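PDB 1Y7W: halotolerant alpha-type carbonic anhydrase (dCA II) from Dunaliella salina, which probably catalyses the reversible hydration of carbon dioxide to bicarbonate at a zinc centre, as an alpha-type carbonic anhydrase that stays active at high salt. Local coordinates for residues F129-F134 / D180-S185; T188-K193 / M256-D261; N184-Q189 / V206-I211. All blocks are in the same frame, centred on the assembly; numbering follows the deposited sequence.

Contact 1: F129-F134 / D180-S185. With ZN (zinc ion), chain D.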
loop_
_atom_site.group_PDB
_atom_site.type_symbol
_atom_site.label_atom_id
_atom_site.label_comp_id
_atom_site.label_asym_id
_atom_site.label_seq_id
_atom_site.Cartn_x
_atom_site.Cartn_y
_atom_site.Cartn_z
ATOM N N PHE A 129 -1.243 -3.167 -6.184
ATOM C CA PHE A 129 -1.120 -1.989 -5.332
ATOM C C PHE A 129 -2.548 -1.587 -4.989
ATOM O O PHE A 129 -3.507 -1.958 -5.700
ATOM C CB PHE A 129 -0.261 -0.841 -5.913
ATOM C CG PHE A 129 -0.810 -0.163 -7.149
ATOM C CD1 PHE A 129 -1.839 0.762 -7.069
ATOM C CD2 PHE A 129 -0.178 -0.337 -8.382
ATOM C CE1 PHE A 129 -2.235 1.529 -8.188
ATOM C CE2 PHE A 129 -0.560 0.421 -9.498
ATOM C CZ PHE A 129 -1.580 1.353 -9.397
ATOM N N HIS A 130 -2.747 -0.882 -3.876
ATOM C CA HIS A 130 -4.141 -0.521 -3.522
ATOM C C HIS A 130 -4.094 0.774 -2.706
ATOM O O HIS A 130 -3.002 1.281 -2.389
ATOM C CB HIS A 130 -4.860 -1.648 -2.729
ATOM C CG HIS A 130 -4.160 -2.014 -1.450
ATOM N ND1 HIS A 130 -3.217 -3.025 -1.359
ATOM C CD2 HIS A 130 -4.213 -1.448 -0.233
ATOM C CE1 HIS A 130 -2.712 -3.054 -0.130
ATOM N NE2 HIS A 130 -3.299 -2.106 0.574
ATOM N N PHE A 131 -5.256 1.260 -2.323
ATOM C CA PHE A 131 -5.284 2.551 -1.632
ATOM C C PHE A 131 -6.042 2.545 -0.302
ATOM O O PHE A 131 -6.978 1.758 -0.108
ATOM C CB PHE A 131 -5.992 3.608 -2.505
ATOM C CG PHE A 131 -5.322 3.889 -3.832
ATOM C CD1 PHE A 131 -5.637 3.139 -4.960
ATOM C CD2 PHE A 131 -4.372 4.907 -3.934
ATOM C CE1 PHE A 131 -5.001 3.404 -6.162
ATOM C CE2 PHE A 131 -3.721 5.194 -5.123
ATOM C CZ PHE A 131 -4.034 4.432 -6.251
ATOM N N HIS A 132 -5.655 3.470 0.575
ATOM C CA HIS A 132 -6.392 3.661 1.846
ATOM C C HIS A 132 -6.773 5.135 1.639
ATOM O O HIS A 132 -5.899 6.007 1.550
ATOM C CB HIS A 132 -5.477 3.391 3.040
ATOM C CG HIS A 132 -5.123 1.937 3.156
ATOM N ND1 HIS A 132 -5.968 1.021 3.735
ATOM C CD2 HIS A 132 -4.096 1.219 2.625
ATOM C CE1 HIS A 132 -5.473 -0.202 3.586
ATOM N NE2 HIS A 132 -4.342 -0.107 2.912
ATOM N N HIS A 133 -8.089 5.351 1.489
ATOM C CA HIS A 133 -8.620 6.659 1.122
ATOM C C HIS A 133 -9.333 7.453 2.210
ATOM O O HIS A 133 -10.011 6.892 3.072
ATOM C CB HIS A 133 -9.514 6.538 -0.161
ATOM C CG HIS A 133 -10.253 5.213 -0.322
ATOM N ND1 HIS A 133 -11.386 4.873 0.385
ATOM C CD2 HIS A 133 -10.020 4.168 -1.161
ATOM C CE1 HIS A 133 -11.822 3.688 -0.012
ATOM N NE2 HIS A 133 -11.008 3.239 -0.953
ATOM N N PHE A 134 -9.147 8.773 2.112
ATOM C CA PHE A 134 -9.654 9.789 3.014
ATOM C C PHE A 134 -8.854 9.954 4.300
ATOM O O PHE A 134 -8.672 11.080 4.770
ATOM C CB PHE A 134 -11.129 9.604 3.245
ATOM C CG PHE A 134 -11.921 9.974 2.015
ATOM C CD1 PHE A 134 -12.069 11.323 1.645
ATOM C CD2 PHE A 134 -12.379 8.993 1.140
ATOM C CE1 PHE A 134 -12.659 11.646 0.407
ATOM C CE2 PHE A 134 -12.954 9.314 -0.068
ATOM C CZ PHE A 134 -13.097 10.630 -0.438
ATOM N N ASP A 180 -2.696 14.936 -8.853
ATOM C CA ASP A 180 -1.680 14.011 -9.303
ATOM C C ASP A 180 -2.005 13.576 -10.729
ATOM O O ASP A 180 -3.174 13.337 -11.033
ATOM C CB ASP A 180 -1.712 12.757 -8.397
ATOM C CG ASP A 180 -0.694 11.715 -8.810
ATOM O OD1 ASP A 180 0.504 11.983 -8.557
ATOM O OD2 ASP A 180 -1.094 10.665 -9.375
ATOM N N ALA A 181 -0.978 13.388 -11.568
ATOM C CA ALA A 181 -1.173 12.961 -12.966
ATOM C C ALA A 181 -1.733 11.550 -13.114
ATOM O O ALA A 181 -2.660 11.298 -13.905
ATOM C CB ALA A 181 0.162 13.061 -13.740
ATOM N N PHE A 182 -1.152 10.606 -12.392
ATOM C CA PHE A 182 -1.656 9.239 -12.452
ATOM C C PHE A 182 -3.105 9.165 -11.951
ATOM O O PHE A 182 -3.917 8.499 -12.564
ATOM C CB PHE A 182 -0.796 8.263 -11.639
ATOM C CG PHE A 182 -1.379 6.875 -11.579
ATOM C CD1 PHE A 182 -1.822 6.352 -10.383
ATOM C CD2 PHE A 182 -1.603 6.131 -12.752
ATOM C CE1 PHE A 182 -2.500 5.101 -10.328
ATOM C CE2 PHE A 182 -2.274 4.899 -12.708
ATOM C CZ PHE A 182 -2.727 4.377 -11.494
ATOM N N LEU A 183 -3.415 9.811 -10.821
ATOM C CA LEU A 183 -4.789 9.781 -10.320
ATOM C C LEU A 183 -5.723 10.401 -11.380
ATOM O O LEU A 183 -6.867 9.937 -11.630
ATOM C CB LEU A 183 -4.891 10.546 -8.982
ATOM C CG LEU A 183 -4.200 9.797 -7.786
ATOM C CD1 LEU A 183 -4.435 10.509 -6.457
ATOM C CD2 LEU A 183 -4.728 8.329 -7.734
ATOM N N ASN A 184 -5.242 11.446 -12.026
ATOM C CA ASN A 184 -6.093 12.024 -13.062
ATOM C C ASN A 184 -6.390 11.047 -14.186
ATOM O O ASN A 184 -7.512 10.937 -14.646
ATOM C CB ASN A 184 -5.480 13.292 -13.644
ATOM C CG ASN A 184 -6.470 14.406 -13.650
ATOM O OD1 ASN A 184 -6.731 15.044 -12.601
ATOM N ND2 ASN A 184 -7.106 14.617 -14.799
ATOM N N SER A 185 -5.390 10.326 -14.638
ATOM C CA SER A 185 -5.602 9.389 -15.706
ATOM C C SER A 185 -6.529 8.290 -15.261
ATOM O O SER A 185 -7.446 7.935 -16.003
ATOM C CB SER A 185 -4.275 8.820 -16.188
ATOM O OG SER A 185 -4.483 7.674 -16.986
HETATM ZN ZN ZN D . -2.848 -1.440 2.397
HETATM O O HOH W 1 -3.471 -2.839 3.542
#

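Contact 2: T188-K193 / M256-D261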
loop_
_atom_site.group_PDB
_atom_site.type_symbol
_atom_site.label_atom_id
_atom_site.label_comp_id
_atom_site.label_asym_id
_atom_site.label_seq_id
_atom_site.Cartn_x
_atom_site.Cartn_y
_atom_site.Cartn_z
ATOM N N THR A 188 -10.084 9.542 -15.108
ATOM C CA THR A 188 -10.582 9.791 -16.452
ATOM C C THR A 188 -10.940 8.490 -17.118
ATOM O O THR A 188 -11.984 8.380 -17.746
ATOM C CB THR A 188 -9.504 10.546 -17.295
ATOM O OG1 THR A 188 -9.340 11.866 -16.759
ATOM C CG2 THR A 188 -9.929 10.659 -18.756
ATOM N N GLN A 189 -10.060 7.498 -17.003
ATOM C CA GLN A 189 -10.327 6.213 -17.588
ATOM C C GLN A 189 -11.560 5.561 -16.993
ATOM O O GLN A 189 -12.407 5.008 -17.699
ATOM C CB GLN A 189 -9.152 5.270 -17.358
ATOM C CG GLN A 189 -7.880 5.622 -18.123
ATOM C CD GLN A 189 -6.795 4.627 -17.787
ATOM O OE1 GLN A 189 -6.838 3.457 -18.213
ATOM N NE2 GLN A 189 -5.832 5.069 -16.971
ATOM N N ILE A 190 -11.621 5.550 -15.667
ATOM C CA ILE A 190 -12.763 4.929 -15.016
ATOM C C ILE A 190 -14.088 5.684 -15.286
ATOM O O ILE A 190 -15.072 5.084 -15.664
ATOM C CB ILE A 190 -12.496 4.798 -13.492
ATOM C CG1 ILE A 190 -11.416 3.706 -13.283
ATOM C CG2 ILE A 190 -13.769 4.323 -12.763
ATOM C CD1 ILE A 190 -10.903 3.612 -11.823
ATOM N N GLU A 191 -14.086 6.988 -15.083
ATOM C CA GLU A 191 -15.288 7.764 -15.262
ATOM C C GLU A 191 -15.782 7.605 -16.699
ATOM O O GLU A 191 -16.989 7.588 -16.952
ATOM C CB GLU A 191 -14.999 9.215 -14.864
ATOM C CG GLU A 191 -14.820 9.327 -13.318
ATOM C CD GLU A 191 -14.822 10.769 -12.789
ATOM O OE1 GLU A 191 -14.904 10.943 -11.534
ATOM O OE2 GLU A 191 -14.737 11.715 -13.615
ATOM N N GLY A 192 -14.836 7.415 -17.614
ATOM C CA GLY A 192 -15.167 7.227 -19.001
ATOM C C GLY A 192 -15.853 5.894 -19.234
ATOM O O GLY A 192 -16.826 5.853 -19.974
ATOM N N LYS A 193 -15.363 4.804 -18.635
ATOM C CA LYS A 193 -15.972 3.471 -18.795
ATOM C C LYS A 193 -17.341 3.365 -18.091
ATOM O O LYS A 193 -18.241 2.604 -18.499
ATOM C CB LYS A 193 -15.011 2.375 -18.259
ATOM C CG LYS A 193 -13.774 2.175 -19.148
ATOM C CD LYS A 193 -12.834 1.109 -18.606
ATOM C CE LYS A 193 -11.598 0.915 -19.535
ATOM N NZ LYS A 193 -11.362 -0.567 -19.849
ATOM N N MET A 256 -10.340 13.001 -5.093
ATOM C CA MET A 256 -10.761 12.094 -4.022
ATOM C C MET A 256 -12.185 11.585 -4.222
ATOM O O MET A 256 -12.565 10.510 -3.715
ATOM C CB MET A 256 -10.632 12.784 -2.654
ATOM C CG MET A 256 -9.188 12.941 -2.185
ATOM S SD MET A 256 -8.207 11.366 -2.190
ATOM C CE MET A 256 -9.201 10.398 -1.021
ATOM N N LYS A 257 -12.977 12.345 -4.981
ATOM C CA LYS A 257 -14.350 11.936 -5.238
ATOM C C LYS A 257 -14.412 10.585 -5.948
ATOM O O LYS A 257 -15.361 9.827 -5.748
ATOM C CB LYS A 257 -15.088 12.996 -6.095
ATOM C CG LYS A 257 -16.512 12.562 -6.556
ATOM C CD LYS A 257 -17.423 13.794 -6.856
ATOM C CE LYS A 257 -18.780 13.364 -7.475
ATOM N NZ LYS A 257 -18.543 12.623 -8.736
ATOM N N LEU A 258 -13.393 10.269 -6.748
ATOM C CA LEU A 258 -13.385 8.976 -7.453
ATOM C C LEU A 258 -13.535 7.824 -6.431
ATOM O O LEU A 258 -14.286 6.870 -6.661
ATOM C CB LEU A 258 -12.068 8.782 -8.219
ATOM C CG LEU A 258 -11.785 7.345 -8.743
ATOM C CD1 LEU A 258 -12.677 7.092 -9.963
ATOM C CD2 LEU A 258 -10.336 7.195 -9.171
ATOM N N PHE A 259 -12.801 7.913 -5.317
ATOM C CA PHE A 259 -12.852 6.863 -4.301
ATOM C C PHE A 259 -14.218 6.680 -3.670
ATOM O O PHE A 259 -14.648 5.539 -3.412
ATOM C CB PHE A 259 -11.748 7.097 -3.247
ATOM C CG PHE A 259 -10.365 7.000 -3.832
ATOM C CD1 PHE A 259 -9.595 8.127 -4.061
ATOM C CD2 PHE A 259 -9.862 5.755 -4.207
ATOM C CE1 PHE A 259 -8.344 8.030 -4.646
ATOM C CE2 PHE A 259 -8.607 5.638 -4.792
ATOM C CZ PHE A 259 -7.842 6.787 -5.010
ATOM N N VAL A 260 -14.921 7.782 -3.426
ATOM C CA VAL A 260 -16.274 7.670 -2.875
ATOM C C VAL A 260 -17.235 7.067 -3.900
ATOM O O VAL A 260 -18.018 6.148 -3.612
ATOM C CB VAL A 260 -16.865 9.058 -2.510
ATOM C CG1 VAL A 260 -18.172 8.862 -1.754
ATOM C CG2 VAL A 260 -15.932 9.810 -1.737
ATOM N N ASP A 261 -17.200 7.614 -5.112
ATOM C CA ASP A 261 -18.077 7.117 -6.159
ATOM C C ASP A 261 -17.949 5.590 -6.362
ATOM O O ASP A 261 -18.937 4.860 -6.409
ATOM C CB ASP A 261 -17.787 7.853 -7.463
ATOM C CG ASP A 261 -18.277 9.327 -7.453
ATOM O OD1 ASP A 261 -17.855 10.052 -8.368
ATOM O OD2 ASP A 261 -19.057 9.763 -6.545
HETATM O O HOH W 2 -15.940 9.238 -9.899
HETATM O O HOH W 3 -16.113 13.279 -10.347
#

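Contact 3: N184-Q189 / V206-I211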
loop_
_atom_site.group_PDB
_atom_site.type_symbol
_atom_site.label_atom_id
_atom_site.label_comp_id
_atom_site.label_asym_id
_atom_site.label_seq_id
_atom_site.Cartn_x
_atom_site.Cartn_y
_atom_site.Cartn_z
ATOM N N ASN A 184 -5.242 11.446 -12.026
ATOM C CA ASN A 184 -6.093 12.024 -13.062
ATOM C C ASN A 184 -6.390 11.047 -14.186
ATOM O O ASN A 184 -7.512 10.937 -14.646
ATOM C CB ASN A 184 -5.480 13.292 -13.644
ATOM C CG ASN A 184 -6.470 14.406 -13.650
ATOM O OD1 ASN A 184 -6.731 15.044 -12.601
ATOM N ND2 ASN A 184 -7.106 14.617 -14.799
ATOM N N SER A 185 -5.390 10.326 -14.638
ATOM C CA SER A 185 -5.602 9.389 -15.706
ATOM C C SER A 185 -6.529 8.290 -15.261
ATOM O O SER A 185 -7.446 7.935 -16.003
ATOM C CB SER A 185 -4.275 8.820 -16.188
ATOM O OG SER A 185 -4.483 7.674 -16.986
ATOM N N LEU A 186 -6.303 7.738 -14.062
ATOM C CA LEU A 186 -7.179 6.650 -13.566
ATOM C C LEU A 186 -8.641 7.112 -13.488
ATOM O O LEU A 186 -9.574 6.425 -13.912
ATOM C CB LEU A 186 -6.719 6.236 -12.154
ATOM C CG LEU A 186 -7.456 5.123 -11.429
ATOM C CD1 LEU A 186 -7.296 3.824 -12.258
ATOM C CD2 LEU A 186 -6.836 4.916 -10.034
ATOM N N GLN A 187 -8.833 8.280 -12.926
ATOM C CA GLN A 187 -10.161 8.864 -12.778
ATOM C C GLN A 187 -10.837 9.047 -14.141
ATOM O O GLN A 187 -12.009 8.712 -14.311
ATOM C CB GLN A 187 -10.053 10.213 -12.040
ATOM C CG GLN A 187 -11.365 10.967 -11.961
ATOM C CD GLN A 187 -11.360 12.085 -10.948
ATOM O OE1 GLN A 187 -10.464 12.931 -10.939
ATOM N NE2 GLN A 187 -12.379 12.111 -10.095
ATOM N N THR A 188 -10.084 9.542 -15.108
ATOM C CA THR A 188 -10.582 9.791 -16.452
ATOM C C THR A 188 -10.940 8.490 -17.118
ATOM O O THR A 188 -11.984 8.380 -17.746
ATOM C CB THR A 188 -9.504 10.546 -17.295
ATOM O OG1 THR A 188 -9.340 11.866 -16.759
ATOM C CG2 THR A 188 -9.929 10.659 -18.756
ATOM N N GLN A 189 -10.060 7.498 -17.003
ATOM C CA GLN A 189 -10.327 6.213 -17.588
ATOM C C GLN A 189 -11.560 5.561 -16.993
ATOM O O GLN A 189 -12.407 5.008 -17.699
ATOM C CB GLN A 189 -9.152 5.270 -17.358
ATOM C CG GLN A 189 -7.880 5.622 -18.123
ATOM C CD GLN A 189 -6.795 4.627 -17.787
ATOM O OE1 GLN A 189 -6.838 3.457 -18.213
ATOM N NE2 GLN A 189 -5.832 5.069 -16.971
ATOM N N VAL A 206 -11.016 -4.587 -14.199
ATOM C CA VAL A 206 -11.335 -3.686 -15.300
ATOM C C VAL A 206 -10.017 -3.175 -15.926
ATOM O O VAL A 206 -9.161 -2.637 -15.246
ATOM C CB VAL A 206 -12.166 -2.483 -14.727
ATOM C CG1 VAL A 206 -12.405 -1.353 -15.783
ATOM C CG2 VAL A 206 -13.485 -3.061 -14.140
ATOM N N SER A 207 -9.850 -3.326 -17.232
ATOM C CA SER A 207 -8.600 -2.890 -17.866
ATOM C C SER A 207 -8.305 -1.425 -17.827
ATOM O O SER A 207 -9.180 -0.616 -18.072
ATOM C CB SER A 207 -8.578 -3.345 -19.326
ATOM O OG SER A 207 -8.534 -4.765 -19.324
ATOM N N ILE A 208 -7.061 -1.078 -17.501
ATOM C CA ILE A 208 -6.658 0.290 -17.525
ATOM C C ILE A 208 -5.280 0.302 -18.228
ATOM O O ILE A 208 -4.726 -0.768 -18.488
ATOM C CB ILE A 208 -6.574 0.896 -16.115
ATOM C CG1 ILE A 208 -5.709 0.013 -15.233
ATOM C CG2 ILE A 208 -7.985 1.116 -15.557
ATOM C CD1 ILE A 208 -5.265 0.712 -13.917
ATOM N N ASP A 209 -4.780 1.485 -18.543
ATOM C CA ASP A 209 -3.528 1.650 -19.261
ATOM C C ASP A 209 -2.338 1.171 -18.451
ATOM O O ASP A 209 -2.392 1.125 -17.216
ATOM C CB ASP A 209 -3.241 3.123 -19.599
ATOM C CG ASP A 209 -4.218 3.724 -20.593
ATOM O OD1 ASP A 209 -4.886 2.989 -21.324
ATOM O OD2 ASP A 209 -4.287 4.970 -20.629
ATOM N N ASN A 210 -1.248 0.883 -19.160
ATOM C CA ASN A 210 -0.028 0.443 -18.511
ATOM C C ASN A 210 0.478 1.539 -17.618
ATOM O O ASN A 210 0.198 2.717 -17.841
ATOM C CB ASN A 210 1.019 0.127 -19.540
ATOM C CG ASN A 210 0.695 -1.109 -20.311
ATOM O OD1 ASN A 210 -0.025 -2.019 -19.829
ATOM N ND2 ASN A 210 1.250 -1.180 -21.522
ATOM N N ILE A 211 1.283 1.159 -16.627
ATOM C CA ILE A 211 1.756 2.141 -15.649
ATOM C C ILE A 211 3.283 2.157 -15.493
ATOM O O ILE A 211 3.886 1.108 -15.254
ATOM C CB ILE A 211 1.141 1.767 -14.271
ATOM C CG1 ILE A 211 -0.404 1.803 -14.392
ATOM C CG2 ILE A 211 1.690 2.683 -13.158
ATOM C CD1 ILE A 211 -1.117 1.315 -13.088
HETATM O O HOH W 4 -2.435 6.365 -18.481
HETATM O O HOH W 5 -3.486 3.221 -16.043
HETATM O O HOH W 6 -8.545 2.201 -19.979
#

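Contact 1: F129-F134 / D180-S185
Phe129 and Phe131 of strand 129-133 face Phe182 and Leu183 of helix 181-185 across backbone axes that pass 13.7 Å apart and nearly perpendicular, at 96°. The strand belongs to the central, mostly antiparallel sheet of the alpha-carbonic anhydrase fold, and its side chains alternate: the two phenylalanines point to the helix, while His130 and His132 project from the other face to hold the zinc ion. Their NE2 atoms bind zinc at 2.0 Å for His130 and 2.1 Å for His132; a water and His150 of the adjacent strand 147-155 are further ligands.

The space between the two backbones is bridged by large apolar side chains. Phe182, with CG anti to the backbone N (chi1 174°), extends toward the strand, and its CZ meets Phe129 CZ at 3.9 Å; the Phe182 atom lies near the plane of the Phe129 ring, at its edge. Phe131 meets the Phe182 ring edge to edge, its CZ 4.4 Å from Phe182 CE1. Beside them, one methyl of Leu183 fills in, CD2 lying 4.2 Å from Phe131 CE2. Segment 180-185 therefore backs the metal-binding strand without touching His130 or His132. Asp180 OD1 forms a salt bridge with Arg249. The same residue is the N-cap of the helix, the anti lone pair of its OD2 accepting from Leu183 N at 2.9 Å.

Contact 2: T188-K193 / M256-D261
Ile190 and Leu258 form the apolar heart of a helix-helix contact between helices 181-195 and 253-266, which lie against one another at the outside of the alpha-carbonic anhydrase fold. The two side chains cross at about a right angle, and the closest approach is between methyls, Ile190 CG2 and Leu258 CD1 at 4.1 Å. Leu258 reaches across because its CG stands anti to the backbone N (chi1 167°). Both residues are buried, and the neighbouring Phe259 turns its ring to Phe131 and His133 of the zinc-binding strand.

Nearer the solvent the packing gives way to a wet polar network. Glu191 extends toward helix 253-266, but its OE1 stops 4.4 Å from Asp261 OD1, a like-charged carboxylate oxygen. Water 2 sits between them and donates to both oxygens, which probably eases their repulsion. Water 3 also donates to Glu191 OE1 and accepts from Lys257 NZ; the same carboxylate oxygen accepts a hydrogen bond from Gln187 NE2 one turn back along its own helix. Across one turn of helix 253-266, Lys257 NZ makes a salt bridge of 2.7 Å to the syn lone pair of Asp261 OD1.

Contact 3: N184-Q189 / V206-I211
Gln189, Ile208 and Asp209 bury the most surface where segment 184-189 of helix 181-195 meets the chain leaving strand 206-207, an outer strand of the small antiparallel sheet of this carbonic anhydrase. Gln189 reaches out from the helix, and its OE1 accepts from Asp209 N at 2.9 Å in a fairly straight bond (155°), the donor tilted slightly from the carbonyl plane. The same oxygen lies 3.2 Å from Ile208 CA and also accepts from water 6. Over the amide lies the Asp209 carboxylate, stacked with its plane only 20° away and OD2 3.8 Å from Gln189 CD.

The other end of the amide is tied back to the helix. Gln189 NE2 donates to Ser185 OG at 2.9 Å, the hydroxyl oxygen lying off the plane of the amide, and also to water 5, which in turn donates a hydrogen bond to Asp209 O. Water 4 joins Ser185 OG to Asp209 OD2.

Ile208 supplies the apolar side. Its CG1 stands between the backbone N and the carbonyl carbon (chi1 52°), and from there CD1 meets Leu186 CD1 at 4.1 Å, while Val95 of the neighbouring strand also packs against Ile208. Shortening Gln189 to an alanine is likely to leave Asp209 N without its side-chain acceptor and Ser185 OG without its amide donor.

Since OE1 takes the backbone N-H and NE2 turns to Ser185, the orientation of the amide is set, and one neutral side chain joins helix to loop by accepting at OE1 and donating at NE2.

Overall arrangement
Helix 181-195 runs through all three contacts: its first turn serves contact 1, its middle contact 3 and its later turns contact 2, and the three centres lie about 10 Å from one another on the same side of the chain's centre. Along the chain the zinc-binding strand 120-133 comes first, then this helix, the segment 206-211, and finally helix 253-266. The contacts also touch each other. Ile211 packs on Phe129 and Phe182, Phe259 on Phe131, and Lys193 probably bonds to Ser207. The one helix thus joins the rear of the metal-binding strand, a small peripheral sheet and a second outer helix within a single carbonic anhydrase domain.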